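PDB 5VEO: ectonucleotide pyrophosphatase/phosphodiesterase family member 5 from Mus musculus, which probably hydrolyses phosphodiester or pyrophosphate bonds of nucleotide-related substrates at a zinc-containing active site. Local coordinates for residues Q49-K57 with H325-P336; V66-H74 with A371-W379. The protein carries 1 engineered substitution. One frame throughout, in Å; residues are numbered along the deposited sequence.

Interaction 1. Residues Q49-K57 with H325-P336; sequences QVTNVFITK and HGYDNALAEMHP. With ZN (zinc ion), chain D; AMP (adenosine monophosphate), chain Q; EDO (1,2-ethanediol), chain K.
A first torsion of 64° tucks the Asn329 amide between its own backbone N and carbonyl carbon, which aims ND2 at the end of the strand; there it gives Asn52 O a nearly linear hydrogen bond (2.8 Å, 177°) lying in the amide plane. His325 adopts the same kind of rotation (chi1 55°), and this brings ND1 to Thr56 O at 2.8 Å, on a lone pair of that carbonyl. With ND1 donating, NE2 keeps its own lone pair for a zinc ion 2.1 Å away. Histidine suits the place because one ring can be steered by a backbone oxygen and still bind metal. Asp177 and His181 bind the same ion, as does the AMP phosphate through O2P.

The histidine and aspartate zinc site is that of the alkaline phosphatase superfamily. Strand 45-51 of the mixed sheet runs out into the loop leading to helix 58-67, and the loop before strand 338-341 lies against it. Lys57, at the N-cap of that helix, bends its chain at chi2 and passes the His325 ring, so that NZ reaches His325 O at 3.0 Å from above the carbonyl plane. Beside it, at the positive phi of Gly326, a CB would press on the carbonyl of the residue before and also run into Lys57 CE.

His335 holds the other end. Its ND1 donates to Gln49 OE1 (2.8 Å) and its NE2 to Asn329 O (2.7 Å), both partners in the ring plane, while Val50 O and Leu331 O lie over opposite faces. With both nitrogens donating to oxygens, and two more carbonyl oxygens over the faces, the ring is probably positively charged. Asn52 ND2 bonds chiefly to Asp224 O, on a ligand of another zinc, and only weakly to Met334 O. Val50 CG1 packs against Pro336 CG at 3.9 Å.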
loop_
_atom_site.group_PDB
_atom_site.type_symbol
_atom_site.label_atom_id
_atom_site.label_comp_id
_atom_site.label_asym_id
_atom_site.label_seq_id
_atom_site.Cartn_x
_atom_site.Cartn_y
_atom_site.Cartn_z
ATOM N N GLN A 49 15.756 0.205 2.143
ATOM C CA GLN A 49 14.824 -0.375 3.116
ATOM C C GLN A 49 13.792 0.666 3.532
ATOM O O GLN A 49 14.065 1.538 4.360
ATOM C CB GLN A 49 15.556 -0.926 4.334
ATOM C CG GLN A 49 16.259 -2.230 4.032
ATOM C CD GLN A 49 15.289 -3.380 3.710
ATOM O OE1 GLN A 49 14.521 -3.823 4.557
ATOM N NE2 GLN A 49 15.307 -3.834 2.479
ATOM N N VAL A 50 12.601 0.506 2.972
ATOM C CA VAL A 50 11.436 1.332 3.267
ATOM C C VAL A 50 10.582 0.582 4.259
ATOM O O VAL A 50 10.033 -0.483 3.937
ATOM C CB VAL A 50 10.620 1.615 2.006
ATOM C CG1 VAL A 50 9.343 2.429 2.354
ATOM C CG2 VAL A 50 11.483 2.278 0.952
ATOM N N THR A 51 10.476 1.112 5.461
ATOM C CA THR A 51 9.548 0.544 6.425
ATOM C C THR A 51 8.168 1.105 6.137
ATOM O O THR A 51 7.919 2.308 6.330
ATOM C CB THR A 51 9.970 0.857 7.853
ATOM O OG1 THR A 51 11.239 0.271 8.099
ATOM C CG2 THR A 51 8.974 0.282 8.816
ATOM N N ASN A 52 7.285 0.240 5.659
ATOM C CA ASN A 52 5.907 0.597 5.355
ATOM C C ASN A 52 5.082 0.427 6.632
ATOM O O ASN A 52 5.639 0.434 7.736
ATOM C CB ASN A 52 5.422 -0.214 4.141
ATOM C CG ASN A 52 5.554 -1.739 4.321
ATOM O OD1 ASN A 52 6.292 -2.237 5.190
ATOM N ND2 ASN A 52 4.855 -2.491 3.458
ATOM N N VAL A 53 3.754 0.363 6.524
ATOM C CA VAL A 53 2.925 0.341 7.723
ATOM C C VAL A 53 2.169 -0.975 7.854
ATOM O O VAL A 53 1.816 -1.657 6.876
ATOM C CB VAL A 53 1.932 1.524 7.823
ATOM C CG1 VAL A 53 2.670 2.846 7.827
ATOM C CG2 VAL A 53 0.872 1.485 6.774
ATOM N N PHE A 54 1.879 -1.296 9.111
ATOM C CA PHE A 54 1.063 -2.444 9.474
ATOM C C PHE A 54 -0.408 -2.081 9.403
ATOM O O PHE A 54 -0.781 -0.984 9.853
ATOM C CB PHE A 54 1.436 -2.872 10.889
ATOM C CG PHE A 54 0.852 -4.174 11.334
ATOM C CD1 PHE A 54 1.416 -5.385 10.948
ATOM C CD2 PHE A 54 -0.227 -4.196 12.199
ATOM C CE1 PHE A 54 0.894 -6.588 11.403
ATOM C CE2 PHE A 54 -0.739 -5.399 12.662
ATOM C CZ PHE A 54 -0.185 -6.588 12.257
ATOM N N ILE A 55 -1.278 -2.949 8.882
ATOM C CA ILE A 55 -0.933 -4.197 8.206
ATOM C C ILE A 55 -0.440 -3.918 6.792
ATOM O O ILE A 55 -0.834 -2.951 6.152
ATOM C CB ILE A 55 -2.139 -5.173 8.187
ATOM C CG1 ILE A 55 -3.276 -4.662 7.297
ATOM C CG2 ILE A 55 -2.626 -5.431 9.599
ATOM C CD1 ILE A 55 -4.438 -5.628 7.183
ATOM N N THR A 56 0.413 -4.810 6.286
ATOM C CA THR A 56 1.141 -4.549 5.051
ATOM C C THR A 56 0.331 -5.018 3.837
ATOM O O THR A 56 0.741 -5.902 3.055
ATOM C CB THR A 56 2.537 -5.181 5.113
ATOM O OG1 THR A 56 2.457 -6.580 5.433
ATOM C CG2 THR A 56 3.425 -4.477 6.137
ATOM N N LYS A 57 -0.841 -4.379 3.684
ATOM C CA LYS A 57 -1.778 -4.575 2.579
ATOM C C LYS A 57 -1.977 -3.267 1.813
ATOM O O LYS A 57 -1.554 -2.186 2.244
ATOM C CB LYS A 57 -3.133 -5.109 3.091
ATOM C CG LYS A 57 -3.050 -6.416 3.881
ATOM C CD LYS A 57 -3.374 -7.565 3.052
ATOM C CE LYS A 57 -3.568 -8.874 3.766
ATOM N NZ LYS A 57 -3.360 -9.933 2.703
ATOM N N HIS A 325 1.083 -11.272 1.793
ATOM C CA HIS A 325 1.631 -10.140 2.518
ATOM C C HIS A 325 0.570 -9.706 3.522
ATOM O O HIS A 325 -0.540 -10.243 3.548
ATOM C CB HIS A 325 2.012 -9.020 1.539
ATOM C CG HIS A 325 0.872 -8.607 0.666
ATOM N ND1 HIS A 325 -0.020 -7.626 1.033
ATOM C CD2 HIS A 325 0.408 -9.121 -0.499
ATOM C CE1 HIS A 325 -0.952 -7.510 0.098
ATOM N NE2 HIS A 325 -0.724 -8.420 -0.831
ATOM N N GLY A 326 0.905 -8.714 4.328
ATOM C CA GLY A 326 0.095 -8.327 5.467
ATOM C C GLY A 326 0.792 -8.522 6.789
ATOM O O GLY A 326 0.352 -7.954 7.801
ATOM N N TYR A 327 1.895 -9.268 6.782
ATOM C CA TYR A 327 2.693 -9.578 7.954
ATOM C C TYR A 327 3.357 -8.330 8.552
ATOM O O TYR A 327 3.393 -7.247 7.962
ATOM C CB TYR A 327 3.773 -10.593 7.581
ATOM C CG TYR A 327 3.226 -11.853 6.950
ATOM C CD1 TYR A 327 2.767 -12.899 7.737
ATOM C CD2 TYR A 327 3.140 -11.991 5.578
ATOM C CE1 TYR A 327 2.255 -14.056 7.169
ATOM C CE2 TYR A 327 2.626 -13.136 5.003
ATOM C CZ TYR A 327 2.186 -14.165 5.796
ATOM O OH TYR A 327 1.670 -15.297 5.217
ATOM N N ASP A 328 3.889 -8.524 9.762
ATOM C CA ASP A 328 4.715 -7.557 10.476
ATOM C C ASP A 328 5.524 -6.673 9.524
ATOM O O ASP A 328 6.299 -7.183 8.696
ATOM C CB ASP A 328 5.639 -8.345 11.408
ATOM C CG ASP A 328 6.368 -7.494 12.420
ATOM O OD1 ASP A 328 6.463 -6.270 12.272
ATOM O OD2 ASP A 328 6.880 -8.106 13.377
ATOM N N ASN A 329 5.378 -5.342 9.653
ATOM C CA ASN A 329 6.091 -4.422 8.773
ATOM C C ASN A 329 7.578 -4.316 9.090
ATOM O O ASN A 329 8.297 -3.632 8.355
ATOM C CB ASN A 329 5.457 -3.028 8.805
ATOM C CG ASN A 329 5.554 -2.362 10.158
ATOM O OD1 ASN A 329 5.540 -3.017 11.210
ATOM N ND2 ASN A 329 5.643 -1.042 10.142
ATOM N N ALA A 330 8.058 -4.939 10.168
ATOM C CA ALA A 330 9.496 -4.995 10.389
ATOM C C ALA A 330 10.183 -5.995 9.470
ATOM O O ALA A 330 11.409 -5.972 9.348
ATOM C CB ALA A 330 9.785 -5.359 11.843
ATOM N N LEU A 331 9.428 -6.888 8.855
ATOM C CA LEU A 331 10.011 -7.939 8.038
ATOM C C LEU A 331 10.485 -7.386 6.704
ATOM O O LEU A 331 9.718 -6.735 5.977
ATOM C CB LEU A 331 8.987 -9.039 7.804
ATOM C CG LEU A 331 8.552 -9.812 9.038
ATOM C CD1 LEU A 331 7.282 -10.569 8.736
ATOM C CD2 LEU A 331 9.638 -10.782 9.478
ATOM N N ALA A 332 11.720 -7.735 6.337
ATOM C CA ALA A 332 12.290 -7.235 5.090
ATOM C C ALA A 332 11.444 -7.618 3.880
ATOM O O ALA A 332 11.302 -6.815 2.938
ATOM C CB ALA A 332 13.716 -7.758 4.924
ATOM N N GLU A 333 10.869 -8.832 3.882
ATOM C CA GLU A 333 10.111 -9.274 2.717
ATOM C C GLU A 333 8.843 -8.449 2.510
ATOM O O GLU A 333 8.292 -8.465 1.405
ATOM C CB GLU A 333 9.777 -10.761 2.811
ATOM C CG GLU A 333 11.038 -11.616 2.613
ATOM C CD GLU A 333 10.859 -13.101 2.622
ATOM O OE1 GLU A 333 9.750 -13.589 2.438
ATOM O OE2 GLU A 333 11.890 -13.798 2.822
ATOM N N MET A 334 8.373 -7.741 3.540
ATOM C CA MET A 334 7.202 -6.876 3.394
ATOM C C MET A 334 7.547 -5.494 2.856
ATOM O O MET A 334 6.622 -4.723 2.550
ATOM C CB MET A 334 6.484 -6.746 4.728
ATOM C CG MET A 334 5.813 -8.016 5.186
ATOM S SD MET A 334 4.600 -8.660 4.025
ATOM C CE MET A 334 5.524 -9.915 3.207
ATOM N N HIS A 335 8.853 -5.184 2.673
ATOM C CA HIS A 335 9.235 -3.816 2.326
ATOM C C HIS A 335 9.202 -3.578 0.813
ATOM O O HIS A 335 9.658 -4.419 0.031
ATOM C CB HIS A 335 10.620 -3.499 2.869
ATOM C CG HIS A 335 10.659 -3.480 4.362
ATOM N ND1 HIS A 335 11.829 -3.488 5.086
ATOM C CD2 HIS A 335 9.655 -3.477 5.269
ATOM C CE1 HIS A 335 11.545 -3.491 6.377
ATOM N NE2 HIS A 335 10.231 -3.466 6.513
ATOM N N PRO A 336 8.682 -2.425 0.396
ATOM C CA PRO A 336 8.589 -2.091 -1.023
ATOM C C PRO A 336 9.834 -1.407 -1.563
ATOM O O PRO A 336 10.588 -0.774 -0.830
ATOM C CB PRO A 336 7.436 -1.085 -1.043
ATOM C CG PRO A 336 7.615 -0.349 0.257
ATOM C CD PRO A 336 8.067 -1.403 1.250
HETATM ZN ZN ZN D . -1.696 -8.489 -2.647
HETATM P P AMP Q . -3.435 -6.109 -1.958
HETATM O O1P AMP Q . -3.679 -5.787 -0.515
HETATM O O2P AMP Q . -3.390 -7.622 -2.203
HETATM O O3P AMP Q . -2.188 -5.433 -2.523
HETATM O "O5'" AMP Q . -4.661 -5.545 -2.819
HETATM C "C5'" AMP Q . -4.454 -5.241 -4.207
HETATM C "C4'" AMP Q . -5.648 -5.529 -5.074
HETATM O "O4'" AMP Q . -6.616 -4.511 -4.860
HETATM C "C3'" AMP Q . -5.333 -5.481 -6.570
HETATM O "O3'" AMP Q . -5.330 -6.782 -7.118
HETATM C "C2'" AMP Q . -6.466 -4.653 -7.185
HETATM O "O2'" AMP Q . -7.122 -5.255 -8.268
HETATM C "C1'" AMP Q . -7.406 -4.426 -6.019
HETATM N N9 AMP Q . -8.043 -3.128 -6.046
HETATM C C8 AMP Q . -7.458 -1.923 -5.943
HETATM N N7 AMP Q . -8.403 -0.951 -5.989
HETATM C C5 AMP Q . -9.598 -1.585 -6.116
HETATM C C6 AMP Q . -11.016 -1.183 -6.214
HETATM N N6 AMP Q . -11.346 0.121 -6.189
HETATM N N1 AMP Q . -11.951 -2.143 -6.328
HETATM C C2 AMP Q . -11.652 -3.454 -6.352
HETATM N N3 AMP Q . -10.392 -3.908 -6.259
HETATM C C4 AMP Q . -9.356 -3.014 -6.157
HETATM C C1 EDO K . 6.433 3.202 9.175
HETATM O O1 EDO K . 6.297 4.095 8.037
HETATM C C2 EDO K . 7.182 3.812 10.375
HETATM O O2 EDO K . 7.285 2.849 11.464
HETATM O O HOH W 1 12.554 -1.403 0.943
#

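Interaction 2. Residues V66-H74 with A371-W379; sequences VTGLFAENH and ALPHNGSFW. With NAG (2-acetamido-2-deoxy-beta-D-glucopyranose), chain H.
Asn375 is gripped at both its backbone and its side chain by residues 68-70. Its N donates to Gly68 O at 2.8 Å, and its OD1 accepts from Phe70 N at 2.9 Å along a nearly straight line (165°). With CG anti to the carbonyl carbon (chi1 -64°), the amide extends toward those residues, while ND2 is joined covalently to NAG C1 at 1.4 Å. Asn375, Gly376 and Ser377 form the Asn-X-Ser sequon of N-glycosylation.

Gly68 has positive phi, a conformation easy for glycine, and a CB would strike His374 CB. Thr67 makes an ST turn just before Gly68: OG1 accepts from Leu69 N at 3.2 Å and also bonds to Tyr63 O. A water donates to both Thr67 O and Pro373 O, bridging the segments where no direct bond does, and His374 ND1 is occupied by Leu372 O at 3.0 Å. Phe70 serves as the N-cap residue of helix 71-74; its O takes both Asn73 N and His74 N. Its ring lies with CD2 3.3 Å from Asn375 OD1, the ring and amide planes 27° apart. Leu69 adds an apolar flank, placing CD2 3.6 Å from Pro373 O and close to the sugar ring oxygen.

Asn73 brings a polar side chain obliquely across the Asn375 amide, near the first sugar; an alanine here would probably open a gap at the root of the glycan and leave the linkage without that polar neighbour.

Asparagine thus does what no apolar residue could: its nitrogen carries the sugar while its oxygen stays tied to the main chain of another segment, so the direction in which the glycan leaves the surface is likely to be set by the protein.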
loop_
_atom_site.group_PDB
_atom_site.type_symbol
_atom_site.label_atom_id
_atom_site.label_comp_id
_atom_site.label_asym_id
_atom_site.label_seq_id
_atom_site.Cartn_x
_atom_site.Cartn_y
_atom_site.Cartn_z
ATOM N N VAL A 66 -0.406 8.956 0.986
ATOM C CA VAL A 66 -1.038 10.227 0.628
ATOM C C VAL A 66 -1.558 10.988 1.848
ATOM O O VAL A 66 -2.169 12.061 1.688
ATOM C CB VAL A 66 -2.144 10.040 -0.427
ATOM C CG1 VAL A 66 -1.552 9.451 -1.697
ATOM C CG2 VAL A 66 -3.318 9.171 0.078
ATOM N N THR A 67 -1.254 10.512 3.067
ATOM C CA THR A 67 -1.594 11.206 4.312
ATOM C C THR A 67 -0.430 11.368 5.279
ATOM O O THR A 67 -0.494 12.255 6.141
ATOM C CB THR A 67 -2.715 10.482 5.079
ATOM O OG1 THR A 67 -2.259 9.198 5.518
ATOM C CG2 THR A 67 -3.975 10.326 4.238
ATOM N N GLY A 68 0.609 10.538 5.186
ATOM C CA GLY A 68 1.700 10.569 6.139
ATOM C C GLY A 68 1.350 10.008 7.493
ATOM O O GLY A 68 2.122 10.200 8.442
ATOM N N LEU A 69 0.222 9.306 7.601
ATOM C CA LEU A 69 -0.300 8.824 8.869
ATOM C C LEU A 69 -0.201 7.310 8.989
ATOM O O LEU A 69 -0.311 6.578 8.008
ATOM C CB LEU A 69 -1.761 9.217 9.034
ATOM C CG LEU A 69 -2.033 10.722 9.216
ATOM C CD1 LEU A 69 -3.515 11.002 9.041
ATOM C CD2 LEU A 69 -1.545 11.169 10.564
ATOM N N PHE A 70 -0.030 6.850 10.221
ATOM C CA PHE A 70 -0.220 5.443 10.537
ATOM C C PHE A 70 -1.691 5.070 10.417
ATOM O O PHE A 70 -2.584 5.933 10.433
ATOM C CB PHE A 70 0.278 5.146 11.946
ATOM C CG PHE A 70 1.753 5.265 12.088
ATOM C CD1 PHE A 70 2.588 4.397 11.413
ATOM C CD2 PHE A 70 2.313 6.244 12.888
ATOM C CE1 PHE A 70 3.962 4.490 11.545
ATOM C CE2 PHE A 70 3.690 6.342 13.029
ATOM C CZ PHE A 70 4.512 5.475 12.347
ATOM N N ALA A 71 -1.941 3.761 10.275
ATOM C CA ALA A 71 -3.296 3.289 9.990
ATOM C C ALA A 71 -4.277 3.584 11.123
ATOM O O ALA A 71 -5.456 3.848 10.859
ATOM C CB ALA A 71 -3.288 1.789 9.677
ATOM N N GLU A 72 -3.838 3.542 12.386
ATOM C CA GLU A 72 -4.784 3.839 13.451
ATOM C C GLU A 72 -5.287 5.276 13.372
ATOM O O GLU A 72 -6.374 5.562 13.886
ATOM C CB GLU A 72 -4.167 3.559 14.831
ATOM C CG GLU A 72 -3.078 4.547 15.261
ATOM C CD GLU A 72 -2.373 4.150 16.551
ATOM O OE1 GLU A 72 -1.428 4.869 16.947
ATOM O OE2 GLU A 72 -2.752 3.135 17.171
ATOM N N ASN A 73 -4.525 6.172 12.738
ATOM C CA ASN A 73 -4.907 7.565 12.567
ATOM C C ASN A 73 -5.695 7.810 11.286
ATOM O O ASN A 73 -6.689 8.537 11.325
ATOM C CB ASN A 73 -3.668 8.452 12.587
ATOM C CG ASN A 73 -2.855 8.260 13.848
ATOM O OD1 ASN A 73 -1.733 7.778 13.808
ATOM N ND2 ASN A 73 -3.443 8.592 14.976
ATOM N N HIS A 74 -5.294 7.248 10.138
ATOM C CA HIS A 74 -6.082 7.572 8.951
ATOM C C HIS A 74 -7.307 6.682 8.781
ATOM O O HIS A 74 -8.182 7.028 7.985
ATOM C CB HIS A 74 -5.218 7.590 7.685
ATOM C CG HIS A 74 -4.585 6.288 7.310
ATOM N ND1 HIS A 74 -5.289 5.108 7.175
ATOM C CD2 HIS A 74 -3.311 6.010 6.947
ATOM C CE1 HIS A 74 -4.470 4.157 6.766
ATOM N NE2 HIS A 74 -3.260 4.677 6.628
ATOM N N ALA A 371 1.562 20.881 4.917
ATOM C CA ALA A 371 1.181 19.537 5.316
ATOM C C ALA A 371 0.192 19.564 6.475
ATOM O O ALA A 371 0.332 20.349 7.414
ATOM C CB ALA A 371 2.432 18.756 5.719
ATOM N N LEU A 372 -0.800 18.679 6.426
ATOM C CA LEU A 372 -1.633 18.444 7.595
ATOM C C LEU A 372 -0.867 17.608 8.615
ATOM O O LEU A 372 0.155 16.999 8.297
ATOM C CB LEU A 372 -2.925 17.750 7.190
ATOM C CG LEU A 372 -3.794 18.495 6.176
ATOM C CD1 LEU A 372 -4.987 17.662 5.770
ATOM C CD2 LEU A 372 -4.265 19.842 6.733
ATOM N N PRO A 373 -1.350 17.548 9.856
ATOM C CA PRO A 373 -0.633 16.784 10.884
ATOM C C PRO A 373 -0.379 15.356 10.424
ATOM O O PRO A 373 -1.270 14.691 9.889
ATOM C CB PRO A 373 -1.583 16.834 12.081
ATOM C CG PRO A 373 -2.325 18.139 11.884
ATOM C CD PRO A 373 -2.556 18.195 10.404
ATOM N N HIS A 374 0.848 14.891 10.626
ATOM C CA HIS A 374 1.264 13.610 10.073
ATOM C C HIS A 374 2.311 12.979 10.984
ATOM O O HIS A 374 2.739 13.576 11.974
ATOM C CB HIS A 374 1.819 13.798 8.673
ATOM C CG HIS A 374 3.025 14.670 8.639
ATOM N ND1 HIS A 374 2.953 16.022 8.382
ATOM C CD2 HIS A 374 4.329 14.399 8.880
ATOM C CE1 HIS A 374 4.167 16.540 8.433
ATOM N NE2 HIS A 374 5.018 15.577 8.736
ATOM N N ASN A 375 2.740 11.765 10.623
ATOM C CA ASN A 375 3.641 10.966 11.449
ATOM C C ASN A 375 5.051 10.844 10.903
ATOM O O ASN A 375 5.895 10.231 11.554
ATOM C CB ASN A 375 3.068 9.559 11.644
ATOM C CG ASN A 375 1.796 9.592 12.393
ATOM O OD1 ASN A 375 0.781 9.056 11.969
ATOM N ND2 ASN A 375 1.828 10.258 13.522
ATOM N N GLY A 376 5.324 11.374 9.718
ATOM C CA GLY A 376 6.638 11.302 9.129
ATOM C C GLY A 376 7.434 12.557 9.418
ATOM O O GLY A 376 7.032 13.420 10.199
ATOM N N SER A 377 8.593 12.650 8.777
ATOM C CA SER A 377 9.437 13.822 8.963
ATOM C C SER A 377 10.152 14.134 7.666
ATOM O O SER A 377 10.851 13.281 7.113
ATOM C CB SER A 377 10.452 13.616 10.077
ATOM O OG SER A 377 11.379 14.693 10.089
ATOM N N PHE A 378 9.980 15.365 7.194
ATOM C CA PHE A 378 10.754 15.811 6.052
ATOM C C PHE A 378 12.246 15.696 6.326
ATOM O O PHE A 378 13.032 15.374 5.424
ATOM C CB PHE A 378 10.394 17.251 5.708
ATOM C CG PHE A 378 11.215 17.793 4.621
ATOM C CD1 PHE A 378 12.224 18.689 4.893
ATOM C CD2 PHE A 378 11.025 17.367 3.330
ATOM C CE1 PHE A 378 13.007 19.179 3.880
ATOM C CE2 PHE A 378 11.807 17.850 2.315
ATOM C CZ PHE A 378 12.790 18.763 2.587
ATOM N N TRP A 379 12.662 15.960 7.564
ATOM C CA TRP A 379 14.090 15.974 7.849
ATOM C C TRP A 379 14.704 14.596 7.630
ATOM O O TRP A 379 15.888 14.493 7.303
ATOM C CB TRP A 379 14.325 16.509 9.268
ATOM C CG TRP A 379 13.688 17.858 9.437
ATOM C CD1 TRP A 379 12.726 18.207 10.339
ATOM C CD2 TRP A 379 13.928 19.027 8.638
ATOM N NE1 TRP A 379 12.364 19.524 10.161
ATOM C CE2 TRP A 379 13.087 20.048 9.123
ATOM C CE3 TRP A 379 14.777 19.309 7.562
ATOM C CZ2 TRP A 379 13.078 21.332 8.579
ATOM C CZ3 TRP A 379 14.767 20.585 7.022
ATOM C CH2 TRP A 379 13.920 21.578 7.528
HETATM C C1 NAG H . 0.637 10.408 14.277
HETATM C C2 NAG H . 0.834 10.303 15.773
HETATM C C3 NAG H . -0.472 10.615 16.486
HETATM C C4 NAG H . -1.059 11.935 16.007
HETATM C C5 NAG H . -1.105 12.003 14.483
HETATM C C6 NAG H . -1.482 13.371 13.965
HETATM C C7 NAG H . 2.511 8.780 16.713
HETATM C C8 NAG H . 2.816 7.366 17.101
HETATM N N2 NAG H . 1.312 8.988 16.164
HETATM O O3 NAG H . -0.217 10.671 17.882
HETATM O O4 NAG H . -2.382 12.066 16.512
HETATM O O5 NAG H . 0.191 11.712 13.950
HETATM O O6 NAG H . -0.733 14.387 14.618
HETATM O O7 NAG H . 3.310 9.693 16.898
HETATM O O HOH W 2 -2.071 14.214 7.167
#

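Overall arrangement
Helix 58-67 connects the two contacts: residues 49-57 lead into it and residues 66-74 lead out of it. Interaction 1 sits at the active site, whereas interaction 2 lies toward a glycosylated surface, with their centres about 17 Å apart. They nevertheless touch, through Phe54 O and Ala71 CB at 3.7 Å and through Val53 CG1 and Phe70 CD1 at 3.9 Å, so the glycan-flanking phenylalanine also packs on the loop before the helix. Within the helix, Asn61 bonds to Val53 N and Lys57 O, and Thr64 to Leu69 O and His74. At its start, the N of Ala58, probably the engineered position replacing the threonine nucleophile, bonds to AMP.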